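Long-range contact in OmpT protein (Vibrio cholerae serotype O1, PDB 6EHE), which probably forms a non-specific diffusion pore in the outer membrane, through which ions and small solutes cross: residues Q81-D86 with L142-V147. Numbering follows the deposited sequence.
With C8E ((hydroxyethyloxy)tri(ethyloxy)octane), chain E.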
ATOM      1  N   GLN A  81       4.787   8.913   7.130  1.00 36.45           N
ATOM      2  CA  GLN A  81       3.465   8.317   7.035  1.00 36.16           C
ATOM      3  C   GLN A  81       3.353   7.498   5.760  1.00 37.44           C
ATOM      4  O   GLN A  81       4.053   7.744   4.775  1.00 36.84           O
ATOM      5  CB  GLN A  81       2.361   9.377   7.021  1.00 35.73           C
ATOM      6  CG  GLN A  81       2.429  10.415   8.121  1.00 30.61           C
ATOM      7  CD  GLN A  81       1.384  11.495   7.963  1.00 33.32           C
ATOM      8  OE1 GLN A  81       0.205  11.277   8.225  1.00 37.76           O
ATOM      9  NE2 GLN A  81       1.812  12.675   7.554  1.00 33.13           N
ATOM     10  N   TRP A  82       2.450   6.518   5.789  1.00 35.06           N
ATOM     11  CA  TRP A  82       2.016   5.902   4.545  1.00 34.72           C
ATOM     12  C   TRP A  82       1.325   6.944   3.678  1.00 34.37           C
ATOM     13  O   TRP A  82       0.755   7.919   4.176  1.00 32.41           O
ATOM     14  CB  TRP A  82       1.066   4.746   4.815  1.00 39.04           C
ATOM     15  CG  TRP A  82       1.611   3.762   5.780  1.00 41.72           C
ATOM     16  CD1 TRP A  82       1.229   3.575   7.087  1.00 38.51           C
ATOM     17  CD2 TRP A  82       2.657   2.827   5.526  1.00 41.51           C
ATOM     18  NE1 TRP A  82       1.976   2.560   7.651  1.00 39.62           N
ATOM     19  CE2 TRP A  82       2.857   2.088   6.711  1.00 44.24           C
ATOM     20  CE3 TRP A  82       3.439   2.537   4.406  1.00 44.25           C
ATOM     21  CZ2 TRP A  82       3.809   1.087   6.806  1.00 47.74           C
ATOM     22  CZ3 TRP A  82       4.391   1.529   4.501  1.00 50.12           C
ATOM     23  CH2 TRP A  82       4.571   0.826   5.700  1.00 51.06           C
ATOM     24  N   THR A  83       1.390   6.745   2.366  1.00 31.79           N
ATOM     25  CA  THR A  83       0.738   7.672   1.464  1.00 29.87           C
ATOM     26  C   THR A  83      -0.780   7.547   1.572  1.00 31.05           C
ATOM     27  O   THR A  83      -1.317   6.496   1.917  1.00 35.18           O
ATOM     28  CB  THR A  83       1.167   7.411   0.021  1.00 35.95           C
ATOM     29  OG1 THR A  83       0.743   6.097  -0.357  1.00 30.55           O
ATOM     30  CG2 THR A  83       2.687   7.563  -0.159  1.00 31.82           C
ATOM     31  N   THR A  84      -1.474   8.647   1.263  1.00 32.58           N
ATOM     32  CA  THR A  84      -2.922   8.603   1.108  1.00 27.92           C
ATOM     33  C   THR A  84      -3.323   7.503   0.149  1.00 32.94           C
ATOM     34  O   THR A  84      -4.320   6.804   0.373  1.00 37.39           O
ATOM     35  CB  THR A  84      -3.445   9.942   0.580  1.00 30.48           C
ATOM     36  OG1 THR A  84      -3.014  11.014   1.427  1.00 28.78           O
ATOM     37  CG2 THR A  84      -4.938   9.908   0.535  1.00 29.94           C
ATOM     38  N   SER A  85      -2.569   7.346  -0.948  1.00 33.41           N
ATOM     39  CA  SER A  85      -2.893   6.291  -1.912  1.00 32.92           C
ATOM     40  C   SER A  85      -2.783   4.925  -1.278  1.00 30.63           C
ATOM     41  O   SER A  85      -3.506   3.998  -1.665  1.00 31.97           O
ATOM     42  CB  SER A  85      -1.974   6.372  -3.135  1.00 29.63           C
ATOM     43  OG  SER A  85      -0.617   6.551  -2.757  1.00 31.10           O
ATOM     44  N   ASP A  86      -1.914   4.784  -0.281  1.00 29.50           N
ATOM     45  CA  ASP A  86      -1.807   3.491   0.379  1.00 32.31           C
ATOM     46  C   ASP A  86      -2.957   3.255   1.356  1.00 33.72           C
ATOM     47  O   ASP A  86      -3.499   2.146   1.416  1.00 30.29           O
ATOM     48  CB  ASP A  86      -0.460   3.386   1.092  1.00 31.04           C
ATOM     49  CG  ASP A  86      -0.204   1.999   1.637  1.00 31.28           C
ATOM     50  OD1 ASP A  86      -0.073   1.047   0.840  1.00 29.12           O
ATOM     51  OD2 ASP A  86      -0.139   1.872   2.872  1.00 33.96           O
ATOM     52  N   LEU A 142       5.417  14.523  -3.733  1.00 38.44           N
ATOM     53  CA  LEU A 142       4.199  13.738  -3.743  1.00 34.66           C
ATOM     54  C   LEU A 142       3.000  14.655  -3.636  1.00 34.58           C
ATOM     55  O   LEU A 142       2.978  15.557  -2.808  1.00 35.09           O
ATOM     56  CB  LEU A 142       4.172  12.749  -2.587  1.00 31.90           C
ATOM     57  CG  LEU A 142       2.982  11.821  -2.639  1.00 33.77           C
ATOM     58  CD1 LEU A 142       3.229  10.721  -3.685  1.00 32.94           C
ATOM     59  CD2 LEU A 142       2.763  11.241  -1.259  1.00 33.11           C
ATOM     60  N   ALA A 143       1.979  14.380  -4.419  1.00 30.60           N
ATOM     61  CA  ALA A 143       0.748  15.136  -4.282  1.00 37.62           C
ATOM     62  C   ALA A 143      -0.375  14.188  -4.642  1.00 36.35           C
ATOM     63  O   ALA A 143      -0.335  13.576  -5.712  1.00 37.25           O
ATOM     64  CB  ALA A 143       0.727  16.378  -5.192  1.00 31.93           C
ATOM     65  N   GLU A 144      -1.363  14.070  -3.760  1.00 33.18           N
ATOM     66  CA  GLU A 144      -2.358  13.026  -3.896  1.00 31.87           C
ATOM     67  C   GLU A 144      -3.712  13.551  -3.432  1.00 37.47           C
ATOM     68  O   GLU A 144      -3.807  14.355  -2.486  1.00 32.00           O
ATOM     69  CB  GLU A 144      -1.957  11.794  -3.084  1.00 28.39           C
ATOM     70  CG  GLU A 144      -0.942  10.905  -3.808  1.00 36.85           C
ATOM     71  CD  GLU A 144      -0.535   9.676  -3.016  1.00 33.61           C
ATOM     72  OE1 GLU A 144      -0.827   9.655  -1.794  1.00 34.12           O
ATOM     73  OE2 GLU A 144       0.098   8.759  -3.593  1.00 33.74           O
ATOM     74  N   LEU A 145      -4.759  13.063  -4.099  1.00 30.09           N
ATOM     75  CA  LEU A 145      -6.132  13.448  -3.819  1.00 31.17           C
ATOM     76  C   LEU A 145      -7.041  12.311  -4.235  1.00 32.55           C
ATOM     77  O   LEU A 145      -6.957  11.873  -5.385  1.00 35.93           O
ATOM     78  CB  LEU A 145      -6.526  14.722  -4.586  1.00 36.91           C
ATOM     79  CG  LEU A 145      -8.032  15.023  -4.531  1.00 35.59           C
ATOM     80  CD1 LEU A 145      -8.419  15.311  -3.088  1.00 32.17           C
ATOM     81  CD2 LEU A 145      -8.397  16.190  -5.410  1.00 36.37           C
ATOM     82  N   TYR A 146      -7.910  11.859  -3.309  1.00 32.35           N
ATOM     83  CA  TYR A 146      -8.888  10.784  -3.502  1.00 31.04           C
ATOM     84  C   TYR A 146     -10.219  11.201  -2.887  1.00 33.76           C
ATOM     85  O   TYR A 146     -10.263  11.930  -1.893  1.00 34.06           O
ATOM     86  CB  TYR A 146      -8.456   9.448  -2.836  1.00 29.35           C
ATOM     87  CG  TYR A 146      -7.280   8.775  -3.505  1.00 36.48           C
ATOM     88  CD1 TYR A 146      -5.983   9.230  -3.283  1.00 31.04           C
ATOM     89  CD2 TYR A 146      -7.465   7.705  -4.403  1.00 34.48           C
ATOM     90  CE1 TYR A 146      -4.908   8.637  -3.906  1.00 29.55           C
ATOM     91  CE2 TYR A 146      -6.381   7.115  -5.038  1.00 28.09           C
ATOM     92  CZ  TYR A 146      -5.113   7.599  -4.783  1.00 30.07           C
ATOM     93  OH  TYR A 146      -4.019   7.049  -5.404  1.00 37.02           O
ATOM     94  N   VAL A 147     -11.309  10.707  -3.463  1.00 34.59           N
ATOM     95  CA  VAL A 147     -12.646  10.940  -2.935  1.00 30.68           C
ATOM     96  C   VAL A 147     -13.392   9.627  -2.962  1.00 31.24           C
ATOM     97  O   VAL A 147     -13.178   8.790  -3.845  1.00 35.95           O
ATOM     98  CB  VAL A 147     -13.441  11.985  -3.734  1.00 34.98           C
ATOM     99  CG1 VAL A 147     -12.679  13.253  -3.834  1.00 33.85           C
ATOM    100  CG2 VAL A 147     -13.741  11.462  -5.122  1.00 41.75           C
TER
HETATM  101  C1  C8E E 404      -3.062  18.941   2.090  1.00 35.40           C
HETATM  102  C2  C8E E 404      -3.679  18.645   0.714  1.00 40.83           C
HETATM  103  C3  C8E E 404      -2.800  19.098  -0.456  1.00 39.72           C
HETATM  104  C4  C8E E 404      -2.888  18.105  -1.624  1.00 41.07           C
HETATM  105  C5  C8E E 404      -2.769  18.731  -3.016  1.00 44.14           C
HETATM  106  C6  C8E E 404      -2.862  17.594  -4.028  1.00 45.24           C
HETATM  107  C7  C8E E 404      -3.683  17.952  -5.268  1.00 50.96           C
HETATM  108  C8  C8E E 404      -4.098  16.691  -6.024  1.00 50.92           C
HETATM  109  O9  C8E E 404      -3.559  16.626  -7.331  1.00 59.40           O
HETATM  110  C10 C8E E 404      -2.249  16.098  -7.361  1.00 46.70           C
HETATM  111  C11 C8E E 404      -1.918  15.671  -8.789  1.00 49.07           C
HETATM  112  O12 C8E E 404      -1.193  16.682  -9.455  1.00 51.00           O
HETATM  113  O   HOH W   1      -0.286  11.383   0.598  1.00 30.86           O
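Glu144, on the inner side of barrel strand 141-151, reaches into the start of the short helix 84-88 and grips Ser85 with both carboxylate oxygens. Its OE1 accepts the backbone N-H of Ser85 at 3.0 Å between N and OE1, the donor arriving from above the carboxylate plane, 52° out of it. The hydroxyl OG of Ser85 gives its proton to OE2; the modelled OG to OE2 length of 2.5 Å is doubtful at this resolution. OE2 is also bonded by Tyr190 OH, from strand 178-199. A chi1 of 46° folds Ser85 OG back over its own backbone, bringing hydroxyl and N-H to the same carboxylate, which Glu144 delivers on a chain extended beyond CG (chi2 -180°). A water adds a third link: it accepts from Thr84 N and donates to Glu144 OE1, 3.0 Å from that oxygen. Thr83, at the N-cap position, passes its OG1 proton to Ser85 OG over 2.8 Å, making a relay from threonine through serine to carboxylate. Tyr146, two residues along the strand, runs the CE1-CZ-OH side of its ring along Ser85, with CE1 3.7 Å from CA and OH 3.1 Å from CB, while CD1 meets Thr84 CG2 at 4.0 Å; its OH pairs with Tyr209. At the other end Leu142 CD2 meets Thr83 CG2 at 3.8 Å, and the outward-pointing Leu145 touches a detergent chain on the barrel surface. The segment 81-86 belongs to the long connection between strands 74-78 and 115-121 that folds into the barrel, as loop L3 does in porins. Taking the Ser85 N-H directly and the Thr84 N-H through water, with two hydroxyls on OE2, this buried acid is probably kept ionised by its gathered donors, and so ties the inward fold to the wall.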